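Local coordinates for protein structure-specific endonuclease subunit SLX1 (PDB 4XLG) that probably serves as the catalytic subunit of the SLX1-SLX4 endonuclease, cutting one strand of branched DNA near junctions with single-stranded DNA during repair and recombination, at residues Ala240-Thr245 / Pro280-Leu285; Asn217-Cys222 / Leu253-Arg258; Lys203-Tyr208 / Ile292-Lys297; Tyr67-Arg72 / Arg124-Thr129. The protein carries 1 engineered substitution. All coordinates share one frame; numbering follows the deposited sequence.

Contact 1 of 4, residues Ala240-Thr245 / Pro280-Leu285; sequences AFCRDT and PKCYTL. With ZN (zinc ion), chain D.
The turn that follows strand 239-241 faces the irregular segment 280-285, and a zinc ion joins Cys242 of the one to Cys282 of the other. This is half of the four-cysteine site of the SLX1-type zinc finger, a RING-like module; Cys247 and Cys279 complete the coordination. Cys242 SG lies 2.4 Å from the zinc and Cys282 SG 2.5 Å. Thiolates suit a structural zinc because they are soft, strong donors, and each is also turned to accept a backbone N-H: Asp244 N points at Cys242 SG and Thr284 N at Cys282 SG (3.5 Å). Such bonds probably temper the negative charge of the sulfurs. Thr284 sets its methyl CG2 against Cys242 SG at 3.7 Å, placing carbon against one side of the sulfur, while Thr284 OG1 lies 3.0 Å from Arg243 NH2. That arginine leaves its backbone with CG between N and the carbonyl carbon (chi1 71°), then runs extended to NE and reaches over to the other loop. Its length and planar donors let it reach a main-chain carbonyl from the module's surface: NE donates to Leu285 O at 2.9 Å, with the acceptor at the guanidinium edge, only 8° out of its plane.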
loop_
_atom_site.group_PDB
_atom_site.type_symbol
_atom_site.label_atom_id
_atom_site.label_comp_id
_atom_site.label_asym_id
_atom_site.label_seq_id
_atom_site.Cartn_x
_atom_site.Cartn_y
_atom_site.Cartn_z
ATOM N N ALA B 240 15.133 1.953 -11.240
ATOM C CA ALA B 240 14.637 2.811 -10.174
ATOM C C ALA B 240 14.810 4.252 -10.618
ATOM O O ALA B 240 15.845 4.610 -11.225
ATOM C CB ALA B 240 15.395 2.550 -8.856
ATOM N N PHE B 241 13.790 5.067 -10.350
ATOM C CA PHE B 241 13.771 6.468 -10.759
ATOM C C PHE B 241 13.441 7.351 -9.579
ATOM O O PHE B 241 12.729 6.929 -8.670
ATOM C CB PHE B 241 12.720 6.724 -11.853
ATOM C CG PHE B 241 12.879 5.860 -13.062
ATOM C CD1 PHE B 241 12.386 4.563 -13.073
ATOM C CD2 PHE B 241 13.527 6.349 -14.183
ATOM C CE1 PHE B 241 12.527 3.772 -14.195
ATOM C CE2 PHE B 241 13.668 5.569 -15.321
ATOM C CZ PHE B 241 13.177 4.278 -15.318
ATOM N N CYS B 242 13.873 8.600 -9.633
ATOM C CA CYS B 242 13.428 9.554 -8.641
ATOM C C CYS B 242 11.945 9.834 -8.850
ATOM O O CYS B 242 11.464 9.846 -9.998
ATOM C CB CYS B 242 14.223 10.857 -8.721
ATOM S SG CYS B 242 13.701 12.008 -7.363
ATOM N N ARG B 243 11.216 10.052 -7.758
ATOM C CA ARG B 243 9.803 10.400 -7.868
ATOM C C ARG B 243 9.618 11.755 -8.533
ATOM O O ARG B 243 8.562 12.029 -9.080
ATOM C CB ARG B 243 9.123 10.401 -6.495
ATOM C CG ARG B 243 9.521 11.553 -5.587
ATOM C CD ARG B 243 8.594 11.505 -4.361
ATOM N NE ARG B 243 8.939 12.449 -3.301
ATOM C CZ ARG B 243 8.421 13.672 -3.190
ATOM N NH1 ARG B 243 7.542 14.109 -4.091
ATOM N NH2 ARG B 243 8.782 14.458 -2.182
ATOM N N ASP B 244 10.634 12.611 -8.474
ATOM C CA ASP B 244 10.601 13.867 -9.210
ATOM C C ASP B 244 11.020 13.571 -10.665
ATOM O O ASP B 244 12.199 13.311 -10.932
ATOM C CB ASP B 244 11.529 14.894 -8.546
ATOM C CG ASP B 244 11.588 16.229 -9.282
ATOM O OD1 ASP B 244 11.080 16.351 -10.417
ATOM O OD2 ASP B 244 12.191 17.171 -8.717
ATOM N N THR B 245 10.060 13.603 -11.595
ATOM C CA THR B 245 10.327 13.205 -12.983
ATOM C C THR B 245 11.293 14.162 -13.691
ATOM O O THR B 245 11.767 13.868 -14.796
ATOM C CB THR B 245 9.022 13.112 -13.824
ATOM O OG1 THR B 245 8.369 14.383 -13.837
ATOM C CG2 THR B 245 8.058 12.036 -13.276
ATOM N N PRO B 280 19.723 9.951 -4.114
ATOM C CA PRO B 280 21.127 10.361 -3.967
ATOM C C PRO B 280 21.464 11.675 -4.686
ATOM O O PRO B 280 22.529 12.232 -4.445
ATOM C CB PRO B 280 21.901 9.187 -4.587
ATOM C CG PRO B 280 20.952 8.584 -5.558
ATOM C CD PRO B 280 19.594 8.698 -4.881
ATOM N N LYS B 281 20.568 12.166 -5.540
ATOM C CA LYS B 281 20.844 13.387 -6.286
ATOM C C LYS B 281 20.198 14.619 -5.654
ATOM O O LYS B 281 20.875 15.608 -5.385
ATOM C CB LYS B 281 20.380 13.258 -7.737
ATOM C CG LYS B 281 21.181 12.272 -8.568
ATOM C CD LYS B 281 21.448 12.823 -9.986
ATOM N N CYS B 282 18.893 14.571 -5.429
ATOM C CA CYS B 282 18.169 15.754 -4.982
ATOM C C CYS B 282 17.757 15.619 -3.516
ATOM O O CYS B 282 17.220 16.560 -2.930
ATOM C CB CYS B 282 16.931 15.988 -5.858
ATOM S SG CYS B 282 15.568 14.858 -5.449
ATOM N N TYR B 283 17.955 14.426 -2.956
ATOM C CA TYR B 283 17.789 14.166 -1.522
ATOM C C TYR B 283 16.339 14.093 -1.104
ATOM O O TYR B 283 16.043 13.999 0.082
ATOM C CB TYR B 283 18.530 15.234 -0.680
ATOM N N THR B 284 15.426 14.100 -2.068
ATOM C CA THR B 284 14.017 14.007 -1.726
ATOM C C THR B 284 13.667 12.612 -1.218
ATOM O O THR B 284 14.282 11.607 -1.580
ATOM C CB THR B 284 13.099 14.370 -2.919
ATOM O OG1 THR B 284 11.784 14.654 -2.427
ATOM C CG2 THR B 284 13.010 13.216 -3.905
ATOM N N LEU B 285 12.686 12.566 -0.331
ATOM C CA LEU B 285 12.253 11.326 0.250
ATOM C C LEU B 285 11.489 10.479 -0.764
ATOM O O LEU B 285 10.530 10.946 -1.380
ATOM C CB LEU B 285 11.364 11.608 1.445
ATOM C CG LEU B 285 11.221 10.405 2.350
ATOM C CD1 LEU B 285 12.413 10.438 3.310
ATOM C CD2 LEU B 285 9.893 10.489 3.082
HETATM ZN ZN ZN D . 15.879 13.081 -7.146
#

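Contact 2 of 4, residues Asn217-Cys222 / Leu253-Arg258; sequences NTCQFC and LACAYR. With ZN (zinc ion), chain C.
The zinc site of the SLX1-type finger that is built from three cysteines and a histidine joins a CxxC turn, Cys219 to Cys222, to the first turn of helix 253-260. Cys219 SG sits 2.3 Å from the zinc, and Cys255 SG reaches the same ion from the helix at 2.4 Å. Cys222 SG is the third sulfur, and His252, just ahead of the helix, supplies the fourth ligand through ND1. The two residues between the cysteines let the backbone fold round the metal, and the turn probably offsets part of the charge on the sulfurs: Cys222 N points straight at Cys219 SG (3.3 Å, 179° at the hydrogen), with a weaker bond from Phe221 N to the same sulfur. On Cys255, SG stands anti to the carbonyl carbon (chi1 -67°), which aims it out of the helix at the ion and leaves its CB packed 3.7 Å from Cys219 SG.

Phe221 packs beside the site, against the helix. CD2 touches Cys255 CB at 3.8 Å, and the carbonyl oxygen of Cys255 lies over the rim of one ring face, whereas Gln220 CG covers the centre of the other. Farther along the ring, CE2 approaches Ala256 CA at 3.6 Å; a small residue suits that position, since the phenyl ring can come close to the helix backbone. Ser251 of strand 250-252 touches both Phe221 and Ala256. Ligand pairs that alternate along the chain between this zinc and a second one form the cross-brace typical of RING-type domains.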
loop_
_atom_site.group_PDB
_atom_site.type_symbol
_atom_site.label_atom_id
_atom_site.label_comp_id
_atom_site.label_asym_id
_atom_site.label_seq_id
_atom_site.Cartn_x
_atom_site.Cartn_y
_atom_site.Cartn_z
ATOM N N ASN B 217 20.908 6.989 -20.717
ATOM C CA ASN B 217 21.079 7.147 -19.286
ATOM C C ASN B 217 22.025 6.079 -18.753
ATOM O O ASN B 217 22.099 4.985 -19.313
ATOM C CB ASN B 217 19.726 7.057 -18.565
ATOM C CG ASN B 217 18.881 8.275 -18.785
ATOM O OD1 ASN B 217 19.215 9.354 -18.307
ATOM N ND2 ASN B 217 17.796 8.127 -19.536
ATOM N N THR B 218 22.728 6.383 -17.663
ATOM C CA THR B 218 23.596 5.397 -17.027
ATOM C C THR B 218 23.217 5.239 -15.557
ATOM O O THR B 218 22.586 6.134 -14.973
ATOM C CB THR B 218 25.074 5.778 -17.116
ATOM O OG1 THR B 218 25.251 7.089 -16.575
ATOM C CG2 THR B 218 25.569 5.739 -18.564
ATOM N N CYS B 219 23.596 4.108 -14.963
ATOM C CA CYS B 219 23.140 3.807 -13.601
ATOM C C CYS B 219 23.924 4.684 -12.631
ATOM O O CYS B 219 25.161 4.738 -12.686
ATOM C CB CYS B 219 23.315 2.321 -13.274
ATOM S SG CYS B 219 23.239 1.911 -11.491
ATOM N N GLN B 220 23.198 5.383 -11.760
ATOM C CA GLN B 220 23.834 6.242 -10.762
ATOM C C GLN B 220 25.019 5.569 -10.047
ATOM O O GLN B 220 26.006 6.226 -9.768
ATOM C CB GLN B 220 22.807 6.698 -9.719
ATOM C CG GLN B 220 23.420 7.427 -8.513
ATOM C CD GLN B 220 23.700 8.906 -8.768
ATOM O OE1 GLN B 220 23.233 9.491 -9.748
ATOM N NE2 GLN B 220 24.464 9.515 -7.877
ATOM N N PHE B 221 24.913 4.264 -9.772
ATOM C CA PHE B 221 25.921 3.539 -8.976
ATOM C C PHE B 221 26.915 2.699 -9.778
ATOM O O PHE B 221 28.110 2.789 -9.533
ATOM C CB PHE B 221 25.217 2.646 -7.946
ATOM C CG PHE B 221 24.140 3.359 -7.204
ATOM C CD1 PHE B 221 24.453 4.211 -6.151
ATOM C CD2 PHE B 221 22.833 3.243 -7.601
ATOM C CE1 PHE B 221 23.459 4.911 -5.500
ATOM C CE2 PHE B 221 21.811 3.929 -6.935
ATOM C CZ PHE B 221 22.127 4.762 -5.889
ATOM N N CYS B 222 26.454 1.895 -10.738
ATOM C CA CYS B 222 27.396 1.010 -11.446
ATOM C C CYS B 222 27.813 1.559 -12.815
ATOM O O CYS B 222 28.721 1.014 -13.460
ATOM C CB CYS B 222 26.794 -0.384 -11.617
ATOM S SG CYS B 222 25.632 -0.514 -12.995
ATOM N N LEU B 253 17.481 -1.191 -10.247
ATOM C CA LEU B 253 16.816 -1.413 -8.968
ATOM C C LEU B 253 17.753 -2.114 -7.966
ATOM O O LEU B 253 17.824 -1.729 -6.781
ATOM C CB LEU B 253 15.546 -2.255 -9.141
ATOM C CG LEU B 253 14.700 -2.426 -7.862
ATOM C CD1 LEU B 253 14.224 -1.070 -7.276
ATOM C CD2 LEU B 253 13.493 -3.365 -8.109
ATOM N N ALA B 254 18.456 -3.148 -8.427
ATOM C CA ALA B 254 19.391 -3.853 -7.537
ATOM C C ALA B 254 20.464 -2.925 -7.006
ATOM O O ALA B 254 20.863 -3.027 -5.837
ATOM C CB ALA B 254 20.049 -5.048 -8.244
ATOM N N CYS B 255 20.958 -2.035 -7.862
ATOM C CA CYS B 255 21.993 -1.100 -7.441
ATOM C C CYS B 255 21.475 -0.098 -6.400
ATOM O O CYS B 255 22.182 0.227 -5.438
ATOM C CB CYS B 255 22.566 -0.377 -8.660
ATOM S SG CYS B 255 23.474 -1.573 -9.697
ATOM N N ALA B 256 20.260 0.406 -6.612
ATOM C CA ALA B 256 19.666 1.341 -5.676
ATOM C C ALA B 256 19.437 0.619 -4.344
ATOM O O ALA B 256 19.775 1.138 -3.272
ATOM C CB ALA B 256 18.361 1.890 -6.221
ATOM N N TYR B 257 18.899 -0.596 -4.427
ATOM C CA TYR B 257 18.639 -1.391 -3.223
ATOM C C TYR B 257 19.900 -1.540 -2.382
ATOM O O TYR B 257 19.898 -1.294 -1.160
ATOM C CB TYR B 257 18.078 -2.774 -3.601
ATOM C CG TYR B 257 17.904 -3.647 -2.377
ATOM C CD1 TYR B 257 16.774 -3.496 -1.553
ATOM C CD2 TYR B 257 18.892 -4.573 -2.004
ATOM C CE1 TYR B 257 16.626 -4.285 -0.376
ATOM C CE2 TYR B 257 18.738 -5.365 -0.865
ATOM C CZ TYR B 257 17.612 -5.224 -0.063
ATOM O OH TYR B 257 17.510 -6.002 1.096
ATOM N N ARG B 258 20.975 -1.956 -3.054
ATOM C CA ARG B 258 22.267 -2.163 -2.400
ATOM C C ARG B 258 22.754 -0.901 -1.718
ATOM O O ARG B 258 23.229 -0.935 -0.572
ATOM C CB ARG B 258 23.307 -2.630 -3.409
ATOM C CG ARG B 258 23.393 -4.129 -3.554
ATOM C CD ARG B 258 24.683 -4.650 -2.938
ATOM N NE ARG B 258 25.859 -4.185 -3.668
ATOM C CZ ARG B 258 27.103 -4.434 -3.296
ATOM N NH1 ARG B 258 27.337 -5.143 -2.200
ATOM N NH2 ARG B 258 28.113 -3.980 -4.024
HETATM ZN ZN ZN C . 23.617 -0.327 -11.770
#

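Contact 3 of 4, residues Lys203-Tyr208 / Ile292-Lys297; sequences KTLLLY and IYYSIK
Where the long helix 176-213 crosses the C-terminal helix 288-299, the two short segments have axes that come within 10.7 Å and are inclined at -60°, and Tyr294 fills the gap between them. Its ring is approached on one face by two residues of the long helix, one turn apart. Tyr208 points its edge at that face, CE2 lying 3.6 Å from Tyr294 CG, in a T-shaped pair whose planes stand at 89° with centroids 5.1 Å apart. Thr204 adds a CH-pi contact nearer the phenol end, CG2 being 4.0 Å from the ring centroid. The methyl gets there because it stands anti to the backbone N, which leaves OG1 on the helix side to bond to Glu200 O. The opposite face of Tyr294 is covered by Tyr293 CD2, over the ring centre.

Leu205 works at the edge of the same ring: CD2 meets Tyr294 CD1 at 3.7 Å, and CD1 reaches both Tyr293 OH and Lys297 CD. A branched leucine suits this corner, as its two methyls fill two directions at once. Lys297 lends only its aliphatic chain here; NZ carries on to Gln6. Likewise Tyr208 OH bonds to Cys242 O beside the four-cysteine zinc site, and Tyr293 OH to Asp9. With no hydrogen bond between the segments, their contact probably rests on dispersion and the T-shaped pair, while Tyr208, Tyr293 and Lys297 spend their polar ends on neighbouring parts of the fold.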
loop_
_atom_site.group_PDB
_atom_site.type_symbol
_atom_site.label_atom_id
_atom_site.label_comp_id
_atom_site.label_asym_id
_atom_site.label_seq_id
_atom_site.Cartn_x
_atom_site.Cartn_y
_atom_site.Cartn_z
ATOM N N LYS B 203 0.791 9.034 -16.706
ATOM C CA LYS B 203 1.713 10.077 -17.143
ATOM C C LYS B 203 3.158 9.784 -16.688
ATOM O O LYS B 203 4.116 9.911 -17.484
ATOM C CB LYS B 203 1.242 11.441 -16.616
ATOM C CG LYS B 203 2.185 12.615 -16.980
ATOM C CD LYS B 203 1.785 13.877 -16.197
ATOM C CE LYS B 203 2.701 15.057 -16.488
ATOM N NZ LYS B 203 2.497 15.654 -17.841
ATOM N N THR B 204 3.317 9.419 -15.419
ATOM C CA THR B 204 4.647 9.152 -14.887
ATOM C C THR B 204 5.306 7.928 -15.551
ATOM O O THR B 204 6.486 7.964 -15.879
ATOM C CB THR B 204 4.580 8.981 -13.353
ATOM O OG1 THR B 204 3.984 10.174 -12.824
ATOM C CG2 THR B 204 5.985 8.815 -12.736
ATOM N N LEU B 205 4.542 6.864 -15.776
ATOM C CA LEU B 205 5.067 5.688 -16.502
ATOM C C LEU B 205 5.592 6.112 -17.858
ATOM O O LEU B 205 6.674 5.715 -18.248
ATOM C CB LEU B 205 3.985 4.608 -16.692
ATOM C CG LEU B 205 3.688 3.769 -15.459
ATOM C CD1 LEU B 205 2.240 3.240 -15.485
ATOM C CD2 LEU B 205 4.719 2.600 -15.410
ATOM N N LEU B 206 4.817 6.922 -18.582
ATOM C CA LEU B 206 5.241 7.369 -19.910
ATOM C C LEU B 206 6.561 8.139 -19.844
ATOM O O LEU B 206 7.458 7.941 -20.665
ATOM C CB LEU B 206 4.148 8.246 -20.541
ATOM C CG LEU B 206 2.876 7.552 -21.028
ATOM C CD1 LEU B 206 1.839 8.560 -21.572
ATOM C CD2 LEU B 206 3.221 6.508 -22.082
ATOM N N LEU B 207 6.696 9.023 -18.858
ATOM C CA LEU B 207 7.944 9.787 -18.711
ATOM C C LEU B 207 9.159 8.911 -18.370
ATOM O O LEU B 207 10.249 9.116 -18.951
ATOM C CB LEU B 207 7.777 10.871 -17.637
ATOM C CG LEU B 207 6.887 12.062 -17.994
ATOM C CD1 LEU B 207 6.513 12.872 -16.737
ATOM C CD2 LEU B 207 7.612 12.953 -19.012
ATOM N N TYR B 208 8.998 7.943 -17.463
ATOM C CA TYR B 208 10.100 6.996 -17.185
ATOM C C TYR B 208 10.469 6.134 -18.410
ATOM O O TYR B 208 11.641 5.887 -18.695
ATOM C CB TYR B 208 9.738 6.068 -16.027
ATOM C CG TYR B 208 9.617 6.773 -14.700
ATOM C CD1 TYR B 208 10.296 7.973 -14.444
ATOM C CD2 TYR B 208 8.855 6.199 -13.659
ATOM C CE1 TYR B 208 10.173 8.609 -13.175
ATOM C CE2 TYR B 208 8.739 6.828 -12.433
ATOM C CZ TYR B 208 9.397 7.990 -12.182
ATOM O OH TYR B 208 9.232 8.552 -10.921
ATOM N N ILE B 292 9.009 0.539 -6.528
ATOM C CA ILE B 292 8.737 -0.796 -7.031
ATOM C C ILE B 292 7.588 -0.822 -8.023
ATOM O O ILE B 292 7.613 -1.573 -9.037
ATOM C CB ILE B 292 8.403 -1.744 -5.859
ATOM C CG1 ILE B 292 9.639 -1.865 -4.890
ATOM C CG2 ILE B 292 8.065 -3.137 -6.388
ATOM C CD1 ILE B 292 11.003 -2.329 -5.601
ATOM N N TYR B 293 6.562 -0.022 -7.734
ATOM C CA TYR B 293 5.412 0.054 -8.654
ATOM C C TYR B 293 5.893 0.361 -10.082
ATOM O O TYR B 293 5.607 -0.376 -11.025
ATOM C CB TYR B 293 4.395 1.114 -8.229
ATOM C CG TYR B 293 3.352 1.358 -9.317
ATOM C CD1 TYR B 293 2.269 0.470 -9.482
ATOM C CD2 TYR B 293 3.498 2.430 -10.215
ATOM C CE1 TYR B 293 1.332 0.648 -10.552
ATOM C CE2 TYR B 293 2.577 2.630 -11.279
ATOM C CZ TYR B 293 1.502 1.727 -11.428
ATOM O OH TYR B 293 0.616 1.912 -12.413
ATOM N N TYR B 294 6.682 1.414 -10.223
ATOM C CA TYR B 294 7.079 1.776 -11.573
ATOM C C TYR B 294 8.102 0.777 -12.138
ATOM O O TYR B 294 8.092 0.474 -13.337
ATOM C CB TYR B 294 7.651 3.191 -11.584
ATOM C CG TYR B 294 6.564 4.224 -11.355
ATOM C CD1 TYR B 294 5.615 4.490 -12.354
ATOM C CD2 TYR B 294 6.469 4.900 -10.142
ATOM C CE1 TYR B 294 4.582 5.420 -12.147
ATOM C CE2 TYR B 294 5.457 5.846 -9.921
ATOM C CZ TYR B 294 4.499 6.077 -10.911
ATOM O OH TYR B 294 3.506 7.025 -10.726
ATOM N N SER B 295 8.981 0.296 -11.263
ATOM C CA SER B 295 10.035 -0.612 -11.670
ATOM C C SER B 295 9.459 -1.848 -12.332
ATOM O O SER B 295 9.829 -2.226 -13.448
ATOM C CB SER B 295 10.906 -1.017 -10.445
ATOM O OG SER B 295 12.049 -1.691 -10.951
ATOM N N ILE B 296 8.530 -2.479 -11.652
ATOM C CA ILE B 296 7.961 -3.717 -12.167
ATOM C C ILE B 296 7.050 -3.474 -13.351
ATOM O O ILE B 296 7.120 -4.187 -14.351
ATOM C CB ILE B 296 7.177 -4.450 -11.057
ATOM C CG1 ILE B 296 8.138 -4.903 -9.960
ATOM C CG2 ILE B 296 6.370 -5.615 -11.635
ATOM C CD1 ILE B 296 7.365 -5.540 -8.817
ATOM N N LYS B 297 6.249 -2.406 -13.305
ATOM C CA LYS B 297 5.322 -2.197 -14.419
ATOM C C LYS B 297 6.048 -1.827 -15.714
ATOM O O LYS B 297 5.608 -2.189 -16.818
ATOM C CB LYS B 297 4.311 -1.113 -14.056
ATOM C CG LYS B 297 3.164 -1.066 -15.077
ATOM C CD LYS B 297 2.012 -0.350 -14.431
ATOM C CE LYS B 297 0.828 -0.309 -15.376
ATOM N NZ LYS B 297 0.398 -1.658 -15.824
#

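Contact 4 of 4, residues Tyr67-Arg72 / Arg124-Thr129; sequences YGFPSR and RYMDLT
A chi1 of 65° swings the Tyr67 ring over its own main chain and lays it alongside Thr129, where strand 129-132 extends the GIY-YIG sheet beside strand 60-67. Thr129 CB sits over the ring rim, and CG2 touches Tyr67 CE1 at 3.5 Å; a beta-branched residue suits a strand and offers this carbon surface to the ring. The two residues form an antiparallel hydrogen-bonded pair between the end of strand 60-67 and the start of strand 129-132. Tyr67 N donates to Thr129 O, and Thr129 N returns the bond to Tyr67 O at 2.9 Å and 177°.

Beyond the pair the regular pairing ends. Gly68 adopts a positive phi (101°), where a side chain would run into the preceding carbonyl oxygen. The backbones widen at Phe69 and Met126, and one water bridges them, 2.7 Å from Gly68 O and 2.8 Å from Met126 O. Leu128 sets CD2 over the centre of the Phe69 ring, 3.8 Å from the centroid, and CD1 near Phe69 CE1. Phe78 of helix 72-84 meets Phe69 edge-to-face, and Ser71 caps that helix through Ala74 N. Met126, extended beyond CG, lays its flexible thioether against Phe69 and Pro70: SD makes an oblique Met-aromatic contact with the ring and lies 3.5 Å from Pro70 CD.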
loop_
_atom_site.group_PDB
_atom_site.type_symbol
_atom_site.label_atom_id
_atom_site.label_comp_id
_atom_site.label_asym_id
_atom_site.label_seq_id
_atom_site.Cartn_x
_atom_site.Cartn_y
_atom_site.Cartn_z
ATOM N N TYR B 67 -5.077 3.902 0.567
ATOM C CA TYR B 67 -4.671 3.221 -0.666
ATOM C C TYR B 67 -3.139 3.283 -0.787
ATOM O O TYR B 67 -2.453 3.770 0.128
ATOM C CB TYR B 67 -5.387 3.836 -1.897
ATOM C CG TYR B 67 -5.025 5.283 -2.212
ATOM C CD1 TYR B 67 -5.605 6.349 -1.509
ATOM C CD2 TYR B 67 -4.115 5.576 -3.251
ATOM C CE1 TYR B 67 -5.284 7.668 -1.810
ATOM C CE2 TYR B 67 -3.794 6.913 -3.556
ATOM C CZ TYR B 67 -4.403 7.948 -2.833
ATOM O OH TYR B 67 -4.068 9.249 -3.135
ATOM N N GLY B 68 -2.619 2.708 -1.853
ATOM C CA GLY B 68 -1.154 2.588 -2.012
ATOM C C GLY B 68 -0.654 1.189 -1.670
ATOM O O GLY B 68 0.567 0.986 -1.552
ATOM N N PHE B 69 -1.564 0.216 -1.493
ATOM C CA PHE B 69 -1.145 -1.140 -1.116
ATOM C C PHE B 69 -0.327 -1.823 -2.203
ATOM O O PHE B 69 -0.624 -1.663 -3.378
ATOM C CB PHE B 69 -2.363 -2.003 -0.797
ATOM C CG PHE B 69 -3.030 -1.591 0.502
ATOM C CD1 PHE B 69 -2.479 -2.011 1.708
ATOM C CD2 PHE B 69 -4.130 -0.745 0.512
ATOM C CE1 PHE B 69 -3.028 -1.621 2.935
ATOM C CE2 PHE B 69 -4.700 -0.357 1.732
ATOM C CZ PHE B 69 -4.154 -0.805 2.954
ATOM N N PRO B 70 0.703 -2.570 -1.797
ATOM C CA PRO B 70 1.591 -3.176 -2.791
ATOM C C PRO B 70 0.946 -4.402 -3.445
ATOM O O PRO B 70 1.497 -4.935 -4.408
ATOM C CB PRO B 70 2.836 -3.576 -1.971
ATOM C CG PRO B 70 2.340 -3.688 -0.505
ATOM C CD PRO B 70 1.267 -2.587 -0.429
ATOM N N SER B 71 -0.152 -4.903 -2.877
ATOM C CA SER B 71 -0.809 -6.094 -3.447
ATOM C C SER B 71 -2.216 -6.128 -2.949
ATOM O O SER B 71 -2.527 -5.554 -1.909
ATOM C CB SER B 71 -0.112 -7.420 -3.050
ATOM O OG SER B 71 -0.053 -7.559 -1.610
ATOM N N ARG B 72 -3.039 -6.893 -3.641
ATOM C CA ARG B 72 -4.402 -7.181 -3.131
ATOM C C ARG B 72 -4.272 -7.907 -1.777
ATOM O O ARG B 72 -5.037 -7.658 -0.867
ATOM C CB ARG B 72 -5.141 -8.088 -4.150
ATOM C CG ARG B 72 -6.519 -8.617 -3.696
ATOM C CD ARG B 72 -7.036 -9.644 -4.734
ATOM N NE ARG B 72 -7.933 -10.558 -4.051
ATOM C CZ ARG B 72 -7.623 -11.793 -3.677
ATOM N NH1 ARG B 72 -6.446 -12.335 -4.004
ATOM N NH2 ARG B 72 -8.531 -12.502 -3.015
ATOM N N ARG B 124 3.845 -0.122 7.843
ATOM C CA ARG B 124 4.760 1.022 7.708
ATOM C C ARG B 124 5.617 0.958 6.461
ATOM O O ARG B 124 5.906 1.974 5.871
ATOM C CB ARG B 124 5.705 1.133 8.918
ATOM C CG ARG B 124 5.144 2.065 9.957
ATOM C CD ARG B 124 6.172 2.158 11.164
ATOM N NE ARG B 124 5.637 2.944 12.274
ATOM N N TYR B 125 6.024 -0.244 6.060
ATOM C CA TYR B 125 6.838 -0.378 4.843
ATOM C C TYR B 125 6.138 0.109 3.573
ATOM O O TYR B 125 6.772 0.370 2.556
ATOM C CB TYR B 125 7.237 -1.838 4.656
ATOM C CG TYR B 125 8.277 -2.325 5.598
ATOM C CD1 TYR B 125 9.607 -1.969 5.415
ATOM C CD2 TYR B 125 7.955 -3.198 6.660
ATOM C CE1 TYR B 125 10.595 -2.475 6.241
ATOM C CE2 TYR B 125 8.924 -3.671 7.520
ATOM C CZ TYR B 125 10.233 -3.286 7.321
ATOM O OH TYR B 125 11.232 -3.781 8.089
ATOM N N MET B 126 4.818 0.203 3.626
ATOM C CA MET B 126 4.057 0.502 2.408
ATOM C C MET B 126 3.858 1.981 2.144
ATOM O O MET B 126 3.419 2.324 1.022
ATOM C CB MET B 126 2.683 -0.215 2.477
ATOM C CG MET B 126 2.832 -1.731 2.717
ATOM S SD MET B 126 1.190 -2.401 3.105
ATOM C CE MET B 126 1.642 -4.026 3.688
ATOM N N ASP B 127 4.159 2.846 3.135
ATOM C CA ASP B 127 3.971 4.319 2.958
ATOM C C ASP B 127 2.594 4.624 2.360
ATOM O O ASP B 127 2.464 5.319 1.320
ATOM C CB ASP B 127 5.054 4.934 2.050
ATOM C CG ASP B 127 6.439 4.920 2.698
ATOM O OD1 ASP B 127 6.541 4.993 3.951
ATOM O OD2 ASP B 127 7.427 4.782 1.952
ATOM N N LEU B 128 1.552 4.112 3.025
ATOM C CA LEU B 128 0.179 4.232 2.534
ATOM C C LEU B 128 -0.314 5.667 2.545
ATOM O O LEU B 128 0.261 6.548 3.206
ATOM C CB LEU B 128 -0.758 3.351 3.392
ATOM C CG LEU B 128 -0.320 1.857 3.332
ATOM C CD1 LEU B 128 -1.043 1.093 4.406
ATOM C CD2 LEU B 128 -0.674 1.286 1.888
ATOM N N THR B 129 -1.406 5.891 1.818
ATOM C CA THR B 129 -2.045 7.195 1.835
ATOM C C THR B 129 -3.423 7.058 2.455
ATOM O O THR B 129 -4.220 6.218 2.005
ATOM C CB THR B 129 -2.173 7.784 0.403
ATOM O OG1 THR B 129 -0.844 8.069 -0.087
ATOM C CG2 THR B 129 -3.035 9.107 0.376
HETATM O O HOH W 1 1.994 3.231 -1.155
#

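From the N terminus, contact 4 closes first: it joins the end of strand 60-67 to the start of strand 129-132 in the sheet built on the nuclease strands, looping out helices 72-84, 107-118 and 121-124. It is complete before any other contact opens. The long helix 176-213 then leads to the zinc-binding module, where contact 3 closes the widest loop, from residues 203-208 to helix 288-299. Both zinc contacts nest within it and cross each other: 217-222 of contact 2 comes first, then 240-245 of contact 1, then 253-258, then 280-285. This alternation is the RING cross-brace, and contacts 1 and 2 touch through Pro280 and Phe221. Leu253 of contact 2 packs on Ile292 and Ser295 of contact 3.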